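Local structure of CurH (Lyngbya majuscula, 3KG7) at residues N72-L77 with H119-V124; S222-A227 with V283-S288. The protein probably dehydrates a beta-hydroxyacyl intermediate, leaving a carbon-carbon double bond, as the dehydratase domain of one module of the curacin polyketide synthase. All coordinates share one frame; numbering follows the deposited sequence.

How the interactions relate
Both interactions are antiparallel strand pairs, each with a partner that leaves the strand for a loop, and they follow one another along the chain. They are joined through the neighbouring strands 66-73 and 225-236, one from each; their centres lie about 17 Å apart and their nearest atoms about 6 Å. Both are partly buried; interaction 1, about 11 Å from the centre of the chain, has no exposed residue in contact, whereas interaction 2, at about 17 Å, includes the exposed Ser-222. In 72-77 with 119-124 a buried histidine and backbone carbonyls do most of the work, whereas 222-227 with 283-288 relies on a partly exposed tryptophan lying against an arginine chain.

Interaction 1 (N72-L77 with H119-V124); sequences NFQQPL and HASMSV
The imidazole of His-119 meets the chain of 75-77 with an edge and with a face. At the edge, ND1 gives its hydrogen to the carbonyl oxygen of Gln-75, 2.6 Å from ND1 to O; the oxygen lies close to the ring plane, while the nitrogen stands above the plane of the carbonyl. Over the face sits CB of Leu-77, 3.8 Å from the ring centroid and 11° off the normal, a CH-pi contact. His-119 CG is anti to its own carbonyl carbon (chi1 -56°), which swings the ring back to the loop although its CB leads away. With NE2 bonded to Ser-107 OG on strand 101-109, the ring is held at both nitrogens, which probably fixes its rotation.

Beside it the strands pair through backbone atoms, Asn-72 N to Ser-121 O (2.9 Å) and Ser-121 N to Asn-72 O (3.0 Å), and Gln-74 N to His-119 O (3.0 Å) continues the pairing just past the end of strand 66-73. In the non-hydrogen-bonded pair between them, Phe-73 presents its ring edge to Ala-120, with CD1 4.4 Å from CB of the alanine. The Gln-74 chain bends at chi2 (74°), bringing its NE2 within 3.7 Å of Ser-121 OG.

Opposite Val-105 of strand 101-109, His-119 and Ala-120 take the place of one residue, a classic beta bulge. Tyr-54 of helix 52-62 touches Leu-77, His-119 and Ala-120. Antiparallel strands lying against a central helix are the hallmark of the hotdog fold, here part of the double hotdog of the dehydratase.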
ATOM      1  N   ASN C  72       4.572  -8.071  20.968  1.00 79.58           N
ATOM      2  CA  ASN C  72       3.577  -7.521  21.893  1.00 79.05           C
ATOM      3  C   ASN C  72       2.175  -7.492  21.302  1.00 79.37           C
ATOM      4  O   ASN C  72       1.985  -7.205  20.109  1.00 81.95           O
ATOM      5  CB  ASN C  72       3.947  -6.112  22.347  1.00 80.23           C
ATOM      6  CG  ASN C  72       5.383  -6.003  22.807  1.00 81.03           C
ATOM      7  OD1 ASN C  72       6.311  -6.076  21.991  1.00 81.32           O
ATOM      8  ND2 ASN C  72       5.576  -5.806  24.110  1.00 78.49           N
ATOM      9  N   PHE C  73       1.195  -7.799  22.140  1.00 78.27           N
ATOM     10  CA  PHE C  73      -0.197  -7.672  21.747  1.00 77.93           C
ATOM     11  C   PHE C  73      -0.831  -6.534  22.520  1.00 78.16           C
ATOM     12  O   PHE C  73      -0.732  -6.462  23.748  1.00 78.47           O
ATOM     13  CB  PHE C  73      -0.969  -8.967  21.980  1.00 77.63           C
ATOM     14  CG  PHE C  73      -0.213 -10.192  21.589  1.00 78.52           C
ATOM     15  CD1 PHE C  73       0.145 -10.411  20.262  1.00 77.89           C
ATOM     16  CD2 PHE C  73       0.150 -11.133  22.551  1.00 78.79           C
ATOM     17  CE1 PHE C  73       0.859 -11.544  19.899  1.00 78.92           C
ATOM     18  CE2 PHE C  73       0.868 -12.282  22.194  1.00 78.69           C
ATOM     19  CZ  PHE C  73       1.220 -12.487  20.866  1.00 78.18           C
ATOM     20  N   GLN C  74      -1.463  -5.634  21.779  1.00 78.99           N
ATOM     21  CA  GLN C  74      -2.183  -4.515  22.355  1.00 79.85           C
ATOM     22  C   GLN C  74      -3.663  -4.909  22.461  1.00 80.70           C
ATOM     23  O   GLN C  74      -3.988  -5.969  23.016  1.00 82.22           O
ATOM     24  CB  GLN C  74      -1.964  -3.259  21.501  1.00 79.32           C
ATOM     25  CG  GLN C  74      -0.508  -2.768  21.441  1.00 78.44           C
ATOM     26  CD  GLN C  74       0.397  -3.635  20.564  1.00 80.31           C
ATOM     27  OE1 GLN C  74       0.166  -3.783  19.367  1.00 82.09           O
ATOM     28  NE2 GLN C  74       1.440  -4.200  21.161  1.00 79.45           N
ATOM     29  N   GLN C  75      -4.564  -4.081  21.937  1.00 81.64           N
ATOM     30  CA  GLN C  75      -5.984  -4.435  21.979  1.00 81.27           C
ATOM     31  C   GLN C  75      -6.307  -5.553  20.980  1.00 79.87           C
ATOM     32  O   GLN C  75      -5.713  -5.623  19.898  1.00 78.71           O
ATOM     33  CB  GLN C  75      -6.902  -3.220  21.813  1.00 83.01           C
ATOM     34  CG  GLN C  75      -6.339  -2.073  20.989  1.00 85.83           C
ATOM     35  CD  GLN C  75      -7.037  -0.749  21.288  1.00 88.46           C
ATOM     36  OE1 GLN C  75      -8.010  -0.695  22.058  1.00 88.79           O
ATOM     37  NE2 GLN C  75      -6.542   0.328  20.682  1.00 89.20           N
ATOM     38  N   PRO C  76      -7.210  -6.465  21.374  1.00 78.40           N
ATOM     39  CA  PRO C  76      -7.651  -7.544  20.486  1.00 78.64           C
ATOM     40  C   PRO C  76      -8.477  -7.065  19.289  1.00 78.18           C
ATOM     41  O   PRO C  76      -9.176  -6.052  19.382  1.00 79.84           O
ATOM     42  CB  PRO C  76      -8.522  -8.420  21.396  1.00 78.38           C
ATOM     43  CG  PRO C  76      -8.926  -7.541  22.511  1.00 79.05           C
ATOM     44  CD  PRO C  76      -7.827  -6.554  22.710  1.00 78.29           C
ATOM     45  N   LEU C  77      -8.373  -7.795  18.179  1.00 77.85           N
ATOM     46  CA  LEU C  77      -9.292  -7.643  17.060  1.00 77.66           C
ATOM     47  C   LEU C  77     -10.472  -8.568  17.324  1.00 79.31           C
ATOM     48  O   LEU C  77     -10.330  -9.790  17.264  1.00 81.80           O
ATOM     49  CB  LEU C  77      -8.601  -8.004  15.739  1.00 74.60           C
ATOM     50  CG  LEU C  77      -9.167  -7.473  14.416  1.00 73.50           C
ATOM     51  CD1 LEU C  77      -8.119  -7.562  13.329  1.00 74.06           C
ATOM     52  CD2 LEU C  77     -10.416  -8.210  13.977  1.00 72.85           C
ATOM     53  N   HIS C 119      -3.010  -3.945  17.044  1.00 77.88           N
ATOM     54  CA  HIS C 119      -3.223  -5.222  17.696  1.00 77.73           C
ATOM     55  C   HIS C 119      -1.915  -5.924  18.050  1.00 79.52           C
ATOM     56  O   HIS C 119      -1.849  -6.672  19.038  1.00 81.10           O
ATOM     57  CB  HIS C 119      -4.121  -6.100  16.831  1.00 75.24           C
ATOM     58  CG  HIS C 119      -5.425  -5.452  16.490  1.00 74.20           C
ATOM     59  ND1 HIS C 119      -6.414  -5.230  17.427  1.00 73.63           N
ATOM     60  CD2 HIS C 119      -5.897  -4.960  15.321  1.00 72.78           C
ATOM     61  CE1 HIS C 119      -7.438  -4.634  16.848  1.00 74.05           C
ATOM     62  NE2 HIS C 119      -7.151  -4.462  15.570  1.00 74.82           N
ATOM     63  N   ALA C 120      -0.874  -5.665  17.259  1.00 78.75           N
ATOM     64  CA  ALA C 120       0.399  -6.343  17.447  1.00 79.92           C
ATOM     65  C   ALA C 120       1.612  -5.574  16.915  1.00 80.32           C
ATOM     66  O   ALA C 120       1.503  -4.787  15.970  1.00 82.09           O
ATOM     67  CB  ALA C 120       0.347  -7.737  16.827  1.00 80.13           C
ATOM     68  N   SER C 121       2.761  -5.814  17.548  1.00 80.01           N
ATOM     69  CA  SER C 121       4.052  -5.362  17.044  1.00 80.56           C
ATOM     70  C   SER C 121       5.081  -6.452  17.293  1.00 81.30           C
ATOM     71  O   SER C 121       4.962  -7.206  18.262  1.00 81.40           O
ATOM     72  CB  SER C 121       4.491  -4.079  17.748  1.00 80.45           C
ATOM     73  OG  SER C 121       4.503  -4.258  19.154  1.00 80.67           O
HETATM   74  N   MSE C 122       6.079  -6.536  16.424  1.00 83.12           N
HETATM   75  CA  MSE C 122       7.192  -7.472  16.608  1.00 88.35           C
HETATM   76  C   MSE C 122       8.322  -7.177  15.631  1.00 84.67           C
HETATM   77  O   MSE C 122       8.170  -6.358  14.721  1.00 83.58           O
HETATM   78  CB  MSE C 122       6.730  -8.923  16.452  1.00 90.18           C
HETATM   79  CG  MSE C 122       6.335  -9.300  15.039  1.00 95.45           C
HETATM   80 SE   MSE C 122       4.840 -10.552  14.993  1.00103.34          SE
HETATM   81  CE  MSE C 122       3.449  -9.382  15.714  1.00 98.32           C
ATOM     82  N   SER C 123       9.451  -7.848  15.832  1.00 83.22           N
ATOM     83  CA  SER C 123      10.580  -7.761  14.921  1.00 82.02           C
ATOM     84  C   SER C 123      10.909  -9.134  14.379  1.00 83.69           C
ATOM     85  O   SER C 123      10.974 -10.118  15.131  1.00 83.07           O
ATOM     86  CB  SER C 123      11.810  -7.187  15.620  1.00 81.90           C
ATOM     87  OG  SER C 123      11.800  -5.764  15.627  1.00 82.62           O
ATOM     88  N   VAL C 124      11.093  -9.199  13.065  1.00 84.56           N
ATOM     89  CA  VAL C 124      11.690 -10.359  12.432  1.00 84.28           C
ATOM     90  C   VAL C 124      13.192 -10.252  12.685  1.00 84.92           C
ATOM     91  O   VAL C 124      13.801  -9.229  12.372  1.00 86.32           O
ATOM     92  CB  VAL C 124      11.389 -10.360  10.925  1.00 83.29           C
ATOM     93  CG1 VAL C 124      11.921 -11.626  10.252  1.00 81.58           C
ATOM     94  CG2 VAL C 124       9.899 -10.234  10.704  1.00 82.15           C
TER

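Interaction 2 (S222-A227 with V283-S288)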
ATOM      1  N   SER C 222     -13.181 -17.030  38.900  1.00102.18           N
ATOM      2  CA  SER C 222     -13.471 -15.609  38.705  1.00101.10           C
ATOM      3  C   SER C 222     -14.208 -15.310  37.391  1.00100.50           C
ATOM      4  O   SER C 222     -14.997 -14.366  37.317  1.00 99.20           O
ATOM      5  CB  SER C 222     -12.181 -14.794  38.794  1.00100.95           C
ATOM      6  OG  SER C 222     -11.531 -15.027  40.033  1.00100.24           O
ATOM      7  N   GLY C 223     -13.941 -16.124  36.369  1.00100.49           N
ATOM      8  CA  GLY C 223     -14.485 -15.946  35.018  1.00 98.33           C
ATOM      9  C   GLY C 223     -13.585 -15.111  34.125  1.00 97.13           C
ATOM     10  O   GLY C 223     -13.736 -15.109  32.901  1.00 97.35           O
ATOM     11  N   VAL C 224     -12.646 -14.406  34.752  1.00 95.24           N
ATOM     12  CA  VAL C 224     -11.734 -13.479  34.084  1.00 92.32           C
ATOM     13  C   VAL C 224     -10.748 -14.224  33.188  1.00 91.44           C
ATOM     14  O   VAL C 224     -10.167 -15.228  33.596  1.00 92.09           O
ATOM     15  CB  VAL C 224     -10.977 -12.607  35.127  1.00 92.15           C
ATOM     16  CG1 VAL C 224      -9.799 -11.858  34.496  1.00 91.10           C
ATOM     17  CG2 VAL C 224     -11.941 -11.631  35.810  1.00 91.64           C
ATOM     18  N   PHE C 225     -10.571 -13.712  31.970  1.00 88.74           N
ATOM     19  CA  PHE C 225      -9.711 -14.320  30.943  1.00 85.10           C
ATOM     20  C   PHE C 225      -8.226 -14.010  31.140  1.00 84.40           C
ATOM     21  O   PHE C 225      -7.862 -12.937  31.628  1.00 83.20           O
ATOM     22  CB  PHE C 225     -10.168 -13.841  29.556  1.00 82.64           C
ATOM     23  CG  PHE C 225      -9.409 -14.440  28.402  1.00 80.91           C
ATOM     24  CD1 PHE C 225      -9.381 -15.821  28.199  1.00 80.91           C
ATOM     25  CD2 PHE C 225      -8.760 -13.611  27.483  1.00 80.34           C
ATOM     26  CE1 PHE C 225      -8.686 -16.369  27.108  1.00 81.31           C
ATOM     27  CE2 PHE C 225      -8.069 -14.145  26.391  1.00 78.72           C
ATOM     28  CZ  PHE C 225      -8.030 -15.525  26.203  1.00 79.79           C
ATOM     29  N   TRP C 226      -7.379 -14.967  30.760  1.00 84.95           N
ATOM     30  CA  TRP C 226      -5.925 -14.778  30.695  1.00 84.73           C
ATOM     31  C   TRP C 226      -5.510 -14.469  29.252  1.00 83.21           C
ATOM     32  O   TRP C 226      -5.365 -15.387  28.437  1.00 81.75           O
ATOM     33  CB  TRP C 226      -5.190 -16.042  31.157  1.00 87.28           C
ATOM     34  CG  TRP C 226      -5.095 -16.268  32.645  1.00 88.28           C
ATOM     35  CD1 TRP C 226      -5.829 -17.153  33.385  1.00 89.44           C
ATOM     36  CD2 TRP C 226      -4.186 -15.639  33.563  1.00 88.87           C
ATOM     37  NE1 TRP C 226      -5.449 -17.103  34.708  1.00 89.68           N
ATOM     38  CE2 TRP C 226      -4.443 -16.183  34.844  1.00 89.64           C
ATOM     39  CE3 TRP C 226      -3.191 -14.662  33.430  1.00 89.10           C
ATOM     40  CZ2 TRP C 226      -3.736 -15.782  35.989  1.00 89.19           C
ATOM     41  CZ3 TRP C 226      -2.485 -14.264  34.572  1.00 89.19           C
ATOM     42  CH2 TRP C 226      -2.765 -14.825  35.833  1.00 88.97           C
ATOM     43  N   ALA C 227      -5.314 -13.185  28.945  1.00 81.66           N
ATOM     44  CA  ALA C 227      -4.963 -12.738  27.589  1.00 82.54           C
ATOM     45  C   ALA C 227      -3.460 -12.738  27.333  1.00 82.78           C
ATOM     46  O   ALA C 227      -2.699 -12.192  28.138  1.00 83.42           O
ATOM     47  CB  ALA C 227      -5.521 -11.357  27.321  1.00 82.51           C
ATOM     48  N   VAL C 283       0.917 -14.464  29.539  1.00 81.89           N
ATOM     49  CA  VAL C 283      -0.496 -14.113  29.623  1.00 82.89           C
ATOM     50  C   VAL C 283      -0.724 -13.151  30.787  1.00 83.39           C
ATOM     51  O   VAL C 283       0.013 -13.172  31.770  1.00 83.60           O
ATOM     52  CB  VAL C 283      -1.411 -15.363  29.752  1.00 82.97           C
ATOM     53  CG1 VAL C 283      -1.380 -16.185  28.461  1.00 82.69           C
ATOM     54  CG2 VAL C 283      -1.014 -16.222  30.957  1.00 80.76           C
ATOM     55  N   LYS C 284      -1.727 -12.291  30.659  1.00 84.90           N
ATOM     56  CA  LYS C 284      -2.090 -11.376  31.738  1.00 86.27           C
ATOM     57  C   LYS C 284      -3.608 -11.327  31.894  1.00 87.79           C
ATOM     58  O   LYS C 284      -4.349 -11.446  30.910  1.00 89.74           O
ATOM     59  CB  LYS C 284      -1.519  -9.976  31.485  1.00 86.60           C
ATOM     60  CG  LYS C 284      -1.601  -9.029  32.685  1.00 86.08           C
ATOM     61  CD  LYS C 284      -1.091  -7.630  32.350  1.00 86.80           C
ATOM     62  CE  LYS C 284      -2.115  -6.828  31.555  1.00 87.97           C
ATOM     63  NZ  LYS C 284      -1.699  -5.409  31.385  1.00 88.00           N
ATOM     64  N   ARG C 285      -4.064 -11.161  33.134  1.00 89.29           N
ATOM     65  CA  ARG C 285      -5.491 -11.057  33.434  1.00 90.49           C
ATOM     66  C   ARG C 285      -6.131  -9.890  32.676  1.00 90.39           C
ATOM     67  O   ARG C 285      -5.617  -8.768  32.688  1.00 90.43           O
ATOM     68  CB  ARG C 285      -5.707 -10.896  34.940  1.00 90.02           C
ATOM     69  CG  ARG C 285      -5.185 -12.055  35.780  1.00 91.75           C
ATOM     70  CD  ARG C 285      -6.229 -13.157  35.981  1.00 93.31           C
ATOM     71  NE  ARG C 285      -7.332 -12.741  36.853  1.00 94.17           N
ATOM     72  CZ  ARG C 285      -8.071 -13.565  37.595  1.00 93.60           C
ATOM     73  NH1 ARG C 285      -7.832 -14.871  37.604  1.00 93.20           N
ATOM     74  NH2 ARG C 285      -9.051 -13.078  38.341  1.00 94.10           N
ATOM     75  N   ALA C 286      -7.241 -10.168  31.999  1.00 90.58           N
ATOM     76  CA  ALA C 286      -7.949  -9.147  31.239  1.00 91.53           C
ATOM     77  C   ALA C 286      -9.459  -9.303  31.392  1.00 91.68           C
ATOM     78  O   ALA C 286     -10.074 -10.119  30.700  1.00 92.29           O
ATOM     79  CB  ALA C 286      -7.535  -9.187  29.765  1.00 91.56           C
ATOM     80  N   PRO C 287     -10.059  -8.532  32.317  1.00 92.39           N
ATOM     81  CA  PRO C 287     -11.515  -8.540  32.488  1.00 92.54           C
ATOM     82  C   PRO C 287     -12.222  -7.974  31.257  1.00 92.55           C
ATOM     83  O   PRO C 287     -11.659  -7.138  30.549  1.00 92.01           O
ATOM     84  CB  PRO C 287     -11.739  -7.647  33.711  1.00 92.35           C
ATOM     85  CG  PRO C 287     -10.523  -6.800  33.802  1.00 92.88           C
ATOM     86  CD  PRO C 287      -9.393  -7.619  33.264  1.00 92.51           C
ATOM     87  N   SER C 288     -13.446  -8.437  31.018  1.00 93.46           N
ATOM     88  CA  SER C 288     -14.179  -8.129  29.786  1.00 93.68           C
ATOM     89  C   SER C 288     -14.397  -6.636  29.508  1.00 93.36           C
ATOM     90  O   SER C 288     -14.394  -6.222  28.350  1.00 92.69           O
ATOM     91  CB  SER C 288     -15.511  -8.875  29.757  1.00 94.16           C
ATOM     92  OG  SER C 288     -16.015  -8.924  28.436  1.00 94.80           O
TER
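Trp-226 and Arg-285 meet face to chain: CD of the arginine lies over one face of the indole, 3.7 Å from the centroid of the six-membered ring and 14° off its normal, a CH-pi contact displaced toward the rim. CG of Arg-285 sits beside it near CH2 and CZ3, and Lys-284 N lies at the indole edge. The guanidinium does not stack; its plane is 78° from the indole. Instead one of its faces is covered by Val-224, whose CG1 comes 3.5 Å from NE, while Ser-222 OG and Trp-226 NE1 lie at its edge. Bends at chi2 (-89°) and chi3 let the arginine chain run over the indole and then present its flat end to the valine. Its NH1 makes a weak hydrogen bond to Ser-219 OG.

On the same six-membered ring, Val-283 CG2 comes obliquely to 3.6 Å from CE3 of Trp-226, and the ring of Phe-218 meets Trp-226 edge to face. An alanine in place of Trp-226 would probably deprive the Arg-285 methylenes and Val-283 CG2 of their apolar cover and allow the arginine chain to turn more freely.

The backbones bond Ala-286 N to Phe-225 O (2.9 Å), Ala-227 N to Lys-284 O (2.8 Å) and Lys-284 N to Ala-227 O (2.7 Å). On the face away from Trp-226, CB of Ala-227 touches CB of Ala-286 at 3.8 Å, and Lys-284 makes a cation-pi contact with Trp-229. The indole thus takes the arginine's methylenes, while its charged end lies against Val-224 and near Ser-222.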